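Local coordinates for protein succinate--CoA ligase subunit alpha (Campylobacter jejuni, PDB 6MEL) that forms the alpha subunit of a succinate--CoA ligase, pairing a Rossmann-like CoA-binding domain with a second alpha/beta domain of the CoA-ligase family, at residues Q110-K114 with K115-I119; I184-A187 with Y188-L192; A218-F221 with I222-I226; T238-K241 with G242-M245; I280-E283 with I284-I287. All coordinates share one frame; numbering follows the deposited sequence.

Contact 1: residues Q110-K114 with K115-I119; sequences QYANK and KGMKI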
loop_
_atom_site.group_PDB
_atom_site.type_symbol
_atom_site.label_atom_id
_atom_site.label_comp_id
_atom_site.label_asym_id
_atom_site.label_seq_id
_atom_site.Cartn_x
_atom_site.Cartn_y
_atom_site.Cartn_z
ATOM N N GLN A 110 0.323 2.165 -18.791
ATOM C CA GLN A 110 1.140 2.273 -20.000
ATOM C C GLN A 110 0.194 2.432 -21.202
ATOM O O GLN A 110 0.423 3.252 -22.082
ATOM C CB GLN A 110 2.034 1.045 -20.219
ATOM C CG GLN A 110 3.267 0.967 -19.327
ATOM C CD GLN A 110 4.324 0.096 -19.973
ATOM O OE1 GLN A 110 4.100 -0.515 -21.016
ATOM N NE2 GLN A 110 5.505 0.053 -19.378
ATOM N N TYR A 111 -0.925 1.702 -21.208
ATOM C CA TYR A 111 -1.851 1.807 -22.344
ATOM C C TYR A 111 -2.556 3.171 -22.333
ATOM O O TYR A 111 -2.678 3.839 -23.359
ATOM C CB TYR A 111 -2.816 0.625 -22.393
ATOM C CG TYR A 111 -3.609 0.583 -23.678
ATOM C CD1 TYR A 111 -2.975 0.381 -24.900
ATOM C CD2 TYR A 111 -4.977 0.736 -23.693
ATOM C CE1 TYR A 111 -3.674 0.369 -26.091
ATOM C CE2 TYR A 111 -5.702 0.678 -24.881
ATOM C CZ TYR A 111 -5.050 0.505 -26.089
ATOM O OH TYR A 111 -5.719 0.403 -27.280
ATOM N N ALA A 112 -3.021 3.600 -21.162
ATOM C CA ALA A 112 -3.633 4.915 -21.013
ATOM C C ALA A 112 -2.673 6.008 -21.499
ATOM O O ALA A 112 -3.074 6.880 -22.249
ATOM C CB ALA A 112 -4.036 5.134 -19.594
ATOM N N ASN A 113 -1.403 5.929 -21.088
ATOM C CA ASN A 113 -0.401 6.907 -21.527
ATOM C C ASN A 113 -0.333 6.949 -23.045
ATOM O O ASN A 113 -0.329 8.008 -23.612
ATOM C CB ASN A 113 0.995 6.601 -20.982
ATOM C CG ASN A 113 1.122 6.804 -19.480
ATOM O OD1 ASN A 113 0.306 7.465 -18.851
ATOM N ND2 ASN A 113 2.188 6.280 -18.914
ATOM N N LYS A 114 -0.265 5.787 -23.691
ATOM C CA LYS A 114 -0.119 5.759 -25.116
ATOM C C LYS A 114 -1.364 6.358 -25.779
ATOM O O LYS A 114 -1.260 7.062 -26.760
ATOM C CB LYS A 114 0.054 4.338 -25.649
ATOM C CG LYS A 114 0.093 4.311 -27.173
ATOM C CD LYS A 114 0.496 3.005 -27.764
ATOM C CE LYS A 114 -0.666 2.103 -28.024
ATOM N NZ LYS A 114 -0.242 0.930 -28.807
ATOM N N LYS A 115 -2.547 6.089 -25.245
ATOM C CA LYS A 115 -3.777 6.618 -25.882
ATOM C C LYS A 115 -4.053 8.086 -25.511
ATOM O O LYS A 115 -4.989 8.652 -26.025
ATOM C CB LYS A 115 -4.976 5.749 -25.496
ATOM C CG LYS A 115 -4.801 4.275 -25.857
ATOM C CD LYS A 115 -4.556 4.012 -27.327
ATOM C CE LYS A 115 -5.649 4.622 -28.188
ATOM N NZ LYS A 115 -5.424 4.250 -29.595
ATOM N N GLY A 116 -3.277 8.681 -24.597
ATOM C CA GLY A 116 -3.526 10.076 -24.132
ATOM C C GLY A 116 -4.629 10.173 -23.079
ATOM O O GLY A 116 -5.214 11.193 -22.939
ATOM N N MET A 117 -4.945 9.096 -22.352
ATOM C CA MET A 117 -5.944 9.160 -21.277
ATOM C C MET A 117 -5.222 9.418 -19.956
ATOM O O MET A 117 -4.306 8.714 -19.606
ATOM C CB MET A 117 -6.737 7.854 -21.124
ATOM C CG MET A 117 -7.876 7.952 -20.139
ATOM S SD MET A 117 -8.894 6.456 -20.127
ATOM C CE MET A 117 -7.833 5.480 -19.062
ATOM N N LYS A 118 -5.687 10.409 -19.194
ATOM C CA LYS A 118 -5.185 10.614 -17.852
ATOM C C LYS A 118 -6.020 9.816 -16.872
ATOM O O LYS A 118 -7.216 9.584 -17.098
ATOM C CB LYS A 118 -5.277 12.099 -17.523
ATOM C CG LYS A 118 -4.539 13.030 -18.484
ATOM C CD LYS A 118 -5.180 14.426 -18.326
ATOM C CE LYS A 118 -4.238 15.599 -18.440
ATOM N NZ LYS A 118 -4.200 16.091 -19.831
ATOM N N ILE A 119 -5.400 9.447 -15.762
ATOM C CA ILE A 119 -6.058 8.697 -14.697
ATOM C C ILE A 119 -5.964 9.491 -13.396
ATOM O O ILE A 119 -4.943 10.132 -13.103
ATOM C CB ILE A 119 -5.375 7.322 -14.542
ATOM C CG1 ILE A 119 -5.540 6.425 -15.766
ATOM C CG2 ILE A 119 -5.833 6.619 -13.274
ATOM C CD1 ILE A 119 -4.466 5.364 -15.879
HETATM O O HOH W 1 -2.200 7.835 -17.903
#

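Contact 2: residues I184-A187 with Y188-L192; sequences IGLA and YKELL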
loop_
_atom_site.group_PDB
_atom_site.type_symbol
_atom_site.label_atom_id
_atom_site.label_comp_id
_atom_site.label_asym_id
_atom_site.label_seq_id
_atom_site.Cartn_x
_atom_site.Cartn_y
_atom_site.Cartn_z
ATOM N N ILE A 184 -0.134 5.292 -9.436
ATOM C CA ILE A 184 -1.283 6.123 -9.573
ATOM C C ILE A 184 -1.123 6.909 -10.864
ATOM O O ILE A 184 -0.168 6.713 -11.598
ATOM C CB ILE A 184 -1.443 7.043 -8.344
ATOM C CG1 ILE A 184 -0.186 7.873 -8.078
ATOM C CG2 ILE A 184 -1.854 6.245 -7.101
ATOM C CD1 ILE A 184 -0.412 9.006 -7.112
ATOM N N GLY A 185 -2.098 7.763 -11.155
ATOM C CA GLY A 185 -2.097 8.526 -12.371
ATOM C C GLY A 185 -1.549 9.920 -12.156
ATOM O O GLY A 185 -0.383 10.087 -11.744
ATOM N N LEU A 186 -2.370 10.922 -12.461
ATOM C CA LEU A 186 -1.994 12.297 -12.218
ATOM C C LEU A 186 -1.587 12.459 -10.742
ATOM O O LEU A 186 -2.228 11.915 -9.819
ATOM C CB LEU A 186 -3.173 13.220 -12.530
ATOM C CG LEU A 186 -3.650 13.279 -13.975
ATOM C CD1 LEU A 186 -4.887 14.149 -14.084
ATOM C CD2 LEU A 186 -2.569 13.787 -14.908
ATOM N N ALA A 187 -0.523 13.223 -10.504
ATOM C CA ALA A 187 -0.062 13.470 -9.141
ATOM C C ALA A 187 0.272 14.961 -8.934
ATOM O O ALA A 187 -0.325 15.816 -9.538
ATOM C CB ALA A 187 1.102 12.555 -8.873
ATOM N N TYR A 188 1.257 15.261 -8.088
ATOM C CA TYR A 188 1.503 16.627 -7.637
ATOM C C TYR A 188 1.922 17.511 -8.813
ATOM O O TYR A 188 1.390 18.604 -8.989
ATOM C CB TYR A 188 2.565 16.653 -6.523
ATOM C CG TYR A 188 2.162 15.818 -5.341
ATOM C CD1 TYR A 188 1.114 16.201 -4.519
ATOM C CD2 TYR A 188 2.749 14.582 -5.106
ATOM C CE1 TYR A 188 0.681 15.400 -3.481
ATOM C CE2 TYR A 188 2.332 13.776 -4.066
ATOM C CZ TYR A 188 1.305 14.191 -3.239
ATOM O OH TYR A 188 0.937 13.412 -2.172
ATOM N N LYS A 189 2.872 17.057 -9.630
ATOM C CA LYS A 189 3.447 17.945 -10.671
ATOM C C LYS A 189 2.375 18.401 -11.654
ATOM O O LYS A 189 2.274 19.576 -11.932
ATOM C CB LYS A 189 4.513 17.236 -11.501
ATOM C CG LYS A 189 5.802 17.003 -10.745
ATOM C CD LYS A 189 6.855 16.276 -11.564
ATOM C CE LYS A 189 8.182 16.417 -10.843
ATOM N NZ LYS A 189 9.212 15.538 -11.442
ATOM N N GLU A 190 1.598 17.446 -12.179
ATOM C CA GLU A 190 0.597 17.729 -13.203
ATOM C C GLU A 190 -0.506 18.615 -12.621
ATOM O O GLU A 190 -0.952 19.574 -13.258
ATOM C CB GLU A 190 -0.044 16.444 -13.729
ATOM C CG GLU A 190 0.942 15.491 -14.403
ATOM C CD GLU A 190 1.692 14.484 -13.523
ATOM O OE1 GLU A 190 1.639 14.480 -12.217
ATOM O OE2 GLU A 190 2.336 13.652 -14.154
ATOM N N LEU A 191 -0.959 18.293 -11.402
ATOM C CA LEU A 191 -2.062 19.013 -10.823
ATOM C C LEU A 191 -1.620 20.386 -10.308
ATOM O O LEU A 191 -2.378 21.357 -10.397
ATOM C CB LEU A 191 -2.699 18.158 -9.728
ATOM C CG LEU A 191 -3.377 16.895 -10.258
ATOM C CD1 LEU A 191 -3.909 16.044 -9.124
ATOM C CD2 LEU A 191 -4.509 17.258 -11.186
ATOM N N LEU A 192 -0.408 20.490 -9.770
ATOM C CA LEU A 192 0.119 21.818 -9.369
ATOM C C LEU A 192 0.206 22.735 -10.600
ATOM O O LEU A 192 -0.177 23.908 -10.510
ATOM C CB LEU A 192 1.480 21.686 -8.694
ATOM C CG LEU A 192 1.502 21.117 -7.287
ATOM C CD1 LEU A 192 2.891 20.650 -6.931
ATOM C CD2 LEU A 192 1.041 22.134 -6.260
HETATM O O HOH W 2 1.383 11.236 -13.406
#

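Contact 3: residues A218-F221 with I222-I226; sequences AAKF and IKENI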
loop_
_atom_site.group_PDB
_atom_site.type_symbol
_atom_site.label_atom_id
_atom_site.label_comp_id
_atom_site.label_asym_id
_atom_site.label_seq_id
_atom_site.Cartn_x
_atom_site.Cartn_y
_atom_site.Cartn_z
ATOM N N ALA A 218 8.524 16.579 -6.076
ATOM C CA ALA A 218 7.625 17.746 -6.211
ATOM C C ALA A 218 8.274 19.028 -5.649
ATOM O O ALA A 218 7.951 20.111 -6.071
ATOM C CB ALA A 218 6.306 17.511 -5.516
ATOM N N ALA A 219 9.169 18.896 -4.688
ATOM C CA ALA A 219 9.678 20.062 -3.961
ATOM C C ALA A 219 10.477 20.980 -4.908
ATOM O O ALA A 219 10.208 22.164 -5.038
ATOM C CB ALA A 219 10.496 19.612 -2.804
ATOM N N LYS A 220 11.417 20.398 -5.635
ATOM C CA LYS A 220 12.223 21.150 -6.564
ATOM C C LYS A 220 11.349 21.690 -7.694
ATOM O O LYS A 220 11.485 22.832 -8.100
ATOM C CB LYS A 220 13.294 20.252 -7.163
ATOM C CG LYS A 220 14.270 20.999 -8.051
ATOM C CD LYS A 220 15.035 20.053 -8.903
ATOM C CE LYS A 220 16.520 20.245 -8.734
ATOM N NZ LYS A 220 17.183 19.809 -9.981
ATOM N N PHE A 221 10.442 20.841 -8.179
ATOM C CA PHE A 221 9.524 21.225 -9.192
ATOM C C PHE A 221 8.750 22.482 -8.764
ATOM O O PHE A 221 8.535 23.364 -9.587
ATOM C CB PHE A 221 8.597 20.068 -9.536
ATOM C CG PHE A 221 7.519 20.438 -10.513
ATOM C CD1 PHE A 221 7.744 20.326 -11.879
ATOM C CD2 PHE A 221 6.313 20.959 -10.074
ATOM C CE1 PHE A 221 6.756 20.706 -12.782
ATOM C CE2 PHE A 221 5.329 21.338 -10.977
ATOM C CZ PHE A 221 5.552 21.199 -12.325
ATOM N N ILE A 222 8.245 22.519 -7.526
ATOM C CA ILE A 222 7.501 23.683 -7.012
ATOM C C ILE A 222 8.394 24.944 -7.081
ATOM O O ILE A 222 8.007 25.989 -7.629
ATOM C CB ILE A 222 6.944 23.400 -5.603
ATOM C CG1 ILE A 222 5.741 22.453 -5.678
ATOM C CG2 ILE A 222 6.565 24.693 -4.887
ATOM C CD1 ILE A 222 5.510 21.677 -4.412
ATOM N N LYS A 223 9.606 24.837 -6.540
ATOM C CA LYS A 223 10.526 25.957 -6.530
ATOM C C LYS A 223 10.692 26.528 -7.942
ATOM O O LYS A 223 10.632 27.698 -8.119
ATOM C CB LYS A 223 11.887 25.503 -5.999
ATOM C CG LYS A 223 12.933 26.612 -5.907
ATOM C CD LYS A 223 12.538 27.665 -4.912
ATOM C CE LYS A 223 13.711 28.556 -4.568
ATOM N NZ LYS A 223 13.252 29.928 -4.260
ATOM N N GLU A 224 10.872 25.657 -8.932
ATOM C CA GLU A 224 11.182 26.047 -10.279
ATOM C C GLU A 224 9.937 26.449 -11.078
ATOM O O GLU A 224 10.078 27.160 -12.041
ATOM C CB GLU A 224 11.969 24.939 -10.981
ATOM C CG GLU A 224 13.438 24.958 -10.584
ATOM C CD GLU A 224 14.263 23.717 -10.901
ATOM O OE1 GLU A 224 13.805 22.885 -11.704
ATOM O OE2 GLU A 224 15.372 23.580 -10.332
ATOM N N ASN A 225 8.728 26.006 -10.719
ATOM C CA ASN A 225 7.620 26.176 -11.675
ATOM C C ASN A 225 6.360 26.787 -11.064
ATOM O O ASN A 225 5.499 27.189 -11.807
ATOM C CB ASN A 225 7.235 24.853 -12.331
ATOM C CG ASN A 225 8.380 24.269 -13.118
ATOM O OD1 ASN A 225 8.577 24.634 -14.261
ATOM N ND2 ASN A 225 9.173 23.417 -12.502
ATOM N N ILE A 226 6.199 26.745 -9.742
ATOM C CA ILE A 226 4.922 27.066 -9.127
ATOM C C ILE A 226 5.139 28.280 -8.224
ATOM O O ILE A 226 5.775 28.165 -7.178
ATOM C CB ILE A 226 4.393 25.853 -8.329
ATOM C CG1 ILE A 226 4.345 24.583 -9.182
ATOM C CG2 ILE A 226 3.041 26.146 -7.709
ATOM C CD1 ILE A 226 3.285 24.608 -10.258
#

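Contact 4: residues T238-K241 with G242-M245; sequences TAPK and GKRM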
loop_
_atom_site.group_PDB
_atom_site.type_symbol
_atom_site.label_atom_id
_atom_site.label_comp_id
_atom_site.label_asym_id
_atom_site.label_seq_id
_atom_site.Cartn_x
_atom_site.Cartn_y
_atom_site.Cartn_z
ATOM N N THR A 238 5.361 8.973 12.293
ATOM C CA THR A 238 5.478 7.993 13.366
ATOM C C THR A 238 5.339 6.575 12.819
ATOM O O THR A 238 5.339 5.634 13.588
ATOM C CB THR A 238 4.403 8.226 14.431
ATOM O OG1 THR A 238 3.106 8.230 13.802
ATOM C CG2 THR A 238 4.592 9.548 15.143
ATOM N N ALA A 239 5.241 6.404 11.494
ATOM C CA ALA A 239 5.092 5.029 10.955
ATOM C C ALA A 239 6.393 4.239 11.144
ATOM O O ALA A 239 7.475 4.755 10.896
ATOM C CB ALA A 239 4.649 5.051 9.506
ATOM N N PRO A 240 6.339 2.961 11.550
ATOM C CA PRO A 240 7.528 2.107 11.558
ATOM C C PRO A 240 7.961 1.792 10.122
ATOM O O PRO A 240 7.146 1.847 9.220
ATOM C CB PRO A 240 7.087 0.823 12.272
ATOM C CG PRO A 240 5.582 0.794 12.141
ATOM C CD PRO A 240 5.125 2.231 11.953
ATOM N N LYS A 241 9.254 1.538 9.934
ATOM C CA LYS A 241 9.836 1.284 8.667
ATOM C C LYS A 241 9.360 -0.078 8.195
ATOM O O LYS A 241 9.201 -0.943 9.004
ATOM C CB LYS A 241 11.359 1.149 8.778
ATOM C CG LYS A 241 12.171 2.402 9.072
ATOM C CD LYS A 241 13.678 2.229 8.734
ATOM C CE LYS A 241 13.980 1.694 7.328
ATOM N NZ LYS A 241 13.874 2.709 6.229
ATOM N N GLY A 242 9.224 -0.265 6.884
ATOM C CA GLY A 242 9.014 -1.587 6.321
ATOM C C GLY A 242 7.650 -2.176 6.635
ATOM O O GLY A 242 7.467 -3.352 6.475
ATOM N N LYS A 243 6.682 -1.356 7.052
ATOM C CA LYS A 243 5.326 -1.860 7.411
ATOM C C LYS A 243 4.246 -1.084 6.646
ATOM O O LYS A 243 4.241 0.144 6.678
ATOM C CB LYS A 243 5.093 -1.647 8.912
ATOM C CG LYS A 243 5.151 -2.882 9.768
ATOM C CD LYS A 243 3.895 -3.668 9.558
ATOM C CE LYS A 243 3.747 -4.788 10.561
ATOM N NZ LYS A 243 3.156 -5.967 9.892
ATOM N N ARG A 244 3.330 -1.796 6.004
ATOM C CA ARG A 244 2.202 -1.194 5.306
ATOM C C ARG A 244 1.224 -0.577 6.315
ATOM O O ARG A 244 0.781 -1.234 7.243
ATOM C CB ARG A 244 1.500 -2.245 4.449
ATOM C CG ARG A 244 0.240 -1.757 3.741
ATOM C CD ARG A 244 -0.458 -2.786 2.850
ATOM N NE ARG A 244 -0.884 -3.965 3.610
ATOM C CZ ARG A 244 -1.980 -4.072 4.412
ATOM N NH1 ARG A 244 -2.873 -3.093 4.542
ATOM N NH2 ARG A 244 -2.168 -5.187 5.112
ATOM N N MET A 245 0.945 0.712 6.142
ATOM C CA MET A 245 0.005 1.463 6.970
ATOM C C MET A 245 -1.324 1.652 6.208
ATOM O O MET A 245 -1.664 2.730 5.690
ATOM C CB MET A 245 0.643 2.782 7.385
ATOM C CG MET A 245 2.074 2.585 7.980
ATOM S SD MET A 245 2.137 1.509 9.506
ATOM C CE MET A 245 1.337 2.731 10.507
HETATM O O HOH W 3 6.391 1.677 6.733
#

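Contact 5: residues I280-E283 with I284-I287; sequences IGEE and IQKI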
loop_
_atom_site.group_PDB
_atom_site.type_symbol
_atom_site.label_atom_id
_atom_site.label_comp_id
_atom_site.label_asym_id
_atom_site.label_seq_id
_atom_site.Cartn_x
_atom_site.Cartn_y
_atom_site.Cartn_z
ATOM N N ILE A 280 -3.576 22.719 9.244
ATOM C CA ILE A 280 -3.545 22.981 7.815
ATOM C C ILE A 280 -4.346 24.254 7.488
ATOM O O ILE A 280 -3.883 25.091 6.686
ATOM C CB ILE A 280 -4.046 21.759 7.022
ATOM C CG1 ILE A 280 -3.133 20.546 7.245
ATOM C CG2 ILE A 280 -4.187 22.062 5.534
ATOM C CD1 ILE A 280 -3.751 19.228 6.763
ATOM N N GLY A 281 -5.569 24.354 8.022
ATOM C CA GLY A 281 -6.384 25.561 7.865
ATOM C C GLY A 281 -5.639 26.810 8.353
ATOM O O GLY A 281 -5.604 27.828 7.691
ATOM N N GLU A 282 -5.017 26.707 9.523
ATOM C CA GLU A 282 -4.302 27.825 10.086
ATOM C C GLU A 282 -3.173 28.261 9.150
ATOM O O GLU A 282 -2.899 29.460 9.055
ATOM C CB GLU A 282 -3.739 27.492 11.456
ATOM C CG GLU A 282 -4.796 27.466 12.548
ATOM C CD GLU A 282 -4.177 27.407 13.948
ATOM O OE1 GLU A 282 -2.972 27.701 14.066
ATOM O OE2 GLU A 282 -4.869 26.995 14.893
ATOM N N GLU A 283 -2.514 27.304 8.472
ATOM C CA GLU A 283 -1.407 27.670 7.598
ATOM C C GLU A 283 -1.933 28.495 6.426
ATOM O O GLU A 283 -1.320 29.493 6.014
ATOM C CB GLU A 283 -0.631 26.453 7.094
ATOM C CG GLU A 283 0.724 26.789 6.536
ATOM C CD GLU A 283 1.750 27.247 7.568
ATOM O OE1 GLU A 283 1.449 27.199 8.765
ATOM O OE2 GLU A 283 2.810 27.692 7.153
ATOM N N ILE A 284 -3.069 28.084 5.879
ATOM C CA ILE A 284 -3.690 28.840 4.818
ATOM C C ILE A 284 -4.031 30.277 5.288
ATOM O O ILE A 284 -3.841 31.237 4.528
ATOM C CB ILE A 284 -4.912 28.082 4.275
ATOM C CG1 ILE A 284 -4.498 26.895 3.372
ATOM C CG2 ILE A 284 -5.866 29.012 3.564
ATOM C CD1 ILE A 284 -3.805 27.261 2.091
ATOM N N GLN A 285 -4.560 30.434 6.498
ATOM C CA GLN A 285 -4.842 31.774 7.074
ATOM C C GLN A 285 -3.561 32.611 7.202
ATOM O O GLN A 285 -3.580 33.772 6.873
ATOM C CB GLN A 285 -5.432 31.678 8.468
ATOM C CG GLN A 285 -6.801 31.035 8.491
ATOM C CD GLN A 285 -7.291 31.097 9.911
ATOM O OE1 GLN A 285 -7.237 30.124 10.653
ATOM N NE2 GLN A 285 -7.643 32.302 10.325
ATOM N N LYS A 286 -2.458 32.009 7.643
ATOM C CA LYS A 286 -1.191 32.720 7.670
ATOM C C LYS A 286 -0.851 33.276 6.296
ATOM O O LYS A 286 -0.319 34.386 6.185
ATOM C CB LYS A 286 -0.018 31.827 8.057
ATOM C CG LYS A 286 0.141 31.551 9.540
ATOM C CD LYS A 286 1.557 31.055 9.827
ATOM C CE LYS A 286 1.641 30.084 10.991
ATOM N NZ LYS A 286 2.631 29.001 10.711
ATOM N N ILE A 287 -1.061 32.451 5.260
ATOM C CA ILE A 287 -0.615 32.803 3.946
ATOM C C ILE A 287 -1.539 33.875 3.367
ATOM O O ILE A 287 -1.067 34.859 2.848
ATOM C CB ILE A 287 -0.523 31.561 3.037
ATOM C CG1 ILE A 287 0.661 30.663 3.414
ATOM C CG2 ILE A 287 -0.473 31.951 1.570
ATOM C CD1 ILE A 287 0.495 29.247 2.925
#

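Contact 1: residues Q110-K114 with K115-I119
Tyr111 and Lys115 meet one turn apart at the C-terminal end of helix 102-115, where a Schellman motif at Gly116 turns the chain into edge strand 118-120 of a beta-alpha-beta unit in the Rossmann-like domain. With CG anti to the backbone N (chi1 -170°), the Tyr111 ring runs alongside the lysine, whose CG sits over one ring face, 3.9 Å from the centroid, in a CH-pi contact. The lysine chain bends at chi2 and chi3 and lies alongside the ring, its CD near Tyr111 CZ, while the phenol OH bonds to Asp87. The Tyr111 carbonyl accepts a helical bond from Lys115 N at 2.9 Å. Ala112 follows: its O accepts from Met117 N at 2.9 Å, closing the wider loop of the motif, and its CB packs on Met117 CE (3.8 Å) and Ile119 CD1 (3.7 Å). Met117 also packs on Val82, Ala85 and Ala86 of helix 78-87. At Asn113, the backbone O receives Gly116 N from well above the carbonyl plane at 3.2 Å. The Asn113 side chain is linked through a water to Met117 O, just before the strand; the water donates to Asn113 OD1 at 2.7 Å and to Met117 O at 2.8 Å.

Contact 2: residues I184-A187 with Y188-L192
This is a local N-terminal helix cap: Leu186 and Ala187, at the end of the loop after strand 172-177, pack on Glu190 and Leu191 in the first turn of helix 188-197 in the CoA-ligase-family domain. Ala187 occupies the N-cap position. Having no polar side-chain atom, it supplies only the backbone half of a capping box, in which Ala187 N donates to Glu190 OE1 at 3.0 Å with an N-H...O angle of 154°. The glutamate reaches back because its chain folds at chi2 (87°), and the amide meets OE1 from above the carboxylate plane. The negative group therefore lies beside the start of the helix, where the helix dipole would probably stabilise it. A water lies 2.7 Å from the other oxygen, Glu190 OE2, and also near Gly185 O, and may bridge them. Leu186 covers the aliphatic part of the same glutamate: Leu186 CD2 lies 3.9 Å from Glu190 CB, the two chains crossing at a slant. The other methyl, Leu186 CD1, approaches Leu191 CD2 more loosely at 4.3 Å. Tyr188 turns into the core, where its OH bonds to Ile207 O and its side chain touches Ile151 and Met206. The first regular helical bond runs from Leu191 N to Ala187 O at 3.2 Å, and the CB and CG of Leu191 crowd that carbonyl oxygen, each 3.3 Å away.

Contact 3: residues A218-F221 with I222-I226
Phe221 O accepts from the side-chain amide of Asn225. Asn225 ND2 donates to Phe221 O at 3.0 Å, lying in the carbonyl plane on a lone pair, and the oxygen in turn lies nearly in the asparagine amide plane. The backbone N of Asn225 reaches the same oxygen in only a weak bond, bent to 122°, so the side chain supplies the sounder donor to this oxygen. Ile222 O accepts from two backbone donors, Ile226 N and Asn225 N. Upstream the pattern is regular: Ile222 N bonds to Ala218 O, Lys223 N to Ala219 O with a nearly straight N-H...O line, and Glu224 N to Lys220 O. These residues belong to helix 214-225, the helix of a beta-alpha-beta crossover between strands 203-209 and 230-235. The amide that grips Phe221 O also lies over the Phe221 ring: Asn225 ND2 is 3.5 Å from Phe221 CD1, and the amide and ring planes are only 25° apart. Phe221 CG is anti to the backbone N (chi1 175°), which lays the ring under the asparagine, with Asn225 CB 4.2 Å from the ring centroid in a CH-pi contact. Ile226 CG1 comes to Phe221 CE2 at 3.8 Å, and the ring also touches Lys189 and Ser193 of helix 188-197. On the exposed side, Lys220 and Glu224 carry opposite charges near each other, beyond a salt bridge. Lys220 NZ stays 4.2 Å from Glu224 OE2, while Lys220 CG comes nearer to that oxygen, at 3.6 Å.

Contact 4: residues T238-K241 with G242-M245
Pro240 O is held by a water that donates to it at 2.6 Å and also donates to Lys243 O at 2.6 Å. This water joins the first and last residues of a type II beta turn, Pro240 to Lys243. It takes the place of a direct closing bond, since Pro240 O and Lys243 N are 3.9 Å apart and no hydrogen bond crosses between the two halves. The turn's third residue, Gly242, has the positive phi (70°) of this turn type, a conformation easily taken up by glycine. The stem below is packed by apolar contacts. Met245 folds back on itself, bent at both chi2 (-60°) and chi3, and its sulfur and methyl group are thereby turned toward the first arm. Met245 CG meets Ala239 CB at 3.9 Å; Met245 SD approaches Pro240 CD, also at 3.9 Å, the Pro240 and Met245 side chains passing at a slant. Pro240 CG also lies against Lys243 CB at 4.1 Å, so the ring touches both the lysine stem and the methionine thioether. The far end of Lys243 leads away from the turn, and outside the two segments its NZ pairs with an acidic side chain of the other protein chain of the assembly. Thr238 OG1 hydrogen-bonds to an acidic side chain of that chain, and Met245 packs on an aromatic side chain there, so the loop contributes to the subunit interface. The turn lies in the long connection from strand 230-235 to helix 259-268, tied back by backbone bonding of Gly242 with Val252 and by Ala239 and Met245 packing on Ile210.

Contact 5: residues I280-E283 with I284-I287
Helix 280-288, close to the C-terminal end of the chain, holds this contact, an i to i+3 salt bridge laid over regular alpha-helical backbone bonding. Four bonds run from one half to the other: Ile284 N to Ile280 O, Gln285 N to Gly281 O, Lys286 N to Glu282 O at 2.9 Å, and Ile287 N to Glu283 O at 3.1 Å. The hydrophobic side of the helix rests on the central sheet of its domain, with Ile280 and Ile284 touching strands 203-209 and 230-235, and Ile287 reaching Val231. Glu282 OE2 makes a salt bridge with a basic side chain of the other protein chain of the assembly. Within the helix Glu282 CG lies 4.1 Å from Gln285 OE1, where the carboxylate and amide planes stand perpendicular. Ile287 leans back over the preceding turn, bringing its CG1 to 3.5 Å from Glu283 O. The salt bridge between Glu283 and Lys286 depends on the shape of the glutamate, whose CG is anti to the backbone N (chi1 -163°) and whose chain then bends at chi2, carrying the carboxylate toward the following turn. Lys286, bent at chi3 and chi4, comes to meet it, and its NZ reaches Glu283 OE1 on the syn side of the carboxylate at 2.9 Å.

In the fold
Contacts 1 and 2 meet where the two domains join: Ile119 O lies 2.8 Å from Leu186 N, probably a hydrogen bond, and Lys118 CB packs on Leu186 CD1. Contact 2 also touches contact 3, with centres about 13 Å apart, as helices 188-197 and 214-225 pack side by side; Leu192 CD1 lies 3.6 Å from Ile222 CG1, and Tyr188 CB packs on Ala218 CB. Contact 5 lies apart, its centre about 36 Å from that of contact 1 and on the opposite side of the chain's centre. Contact 4 is also isolated, its nearest atoms about 13 Å from contact 2, yet like Glu282 of contact 5 it reaches the other protein chain.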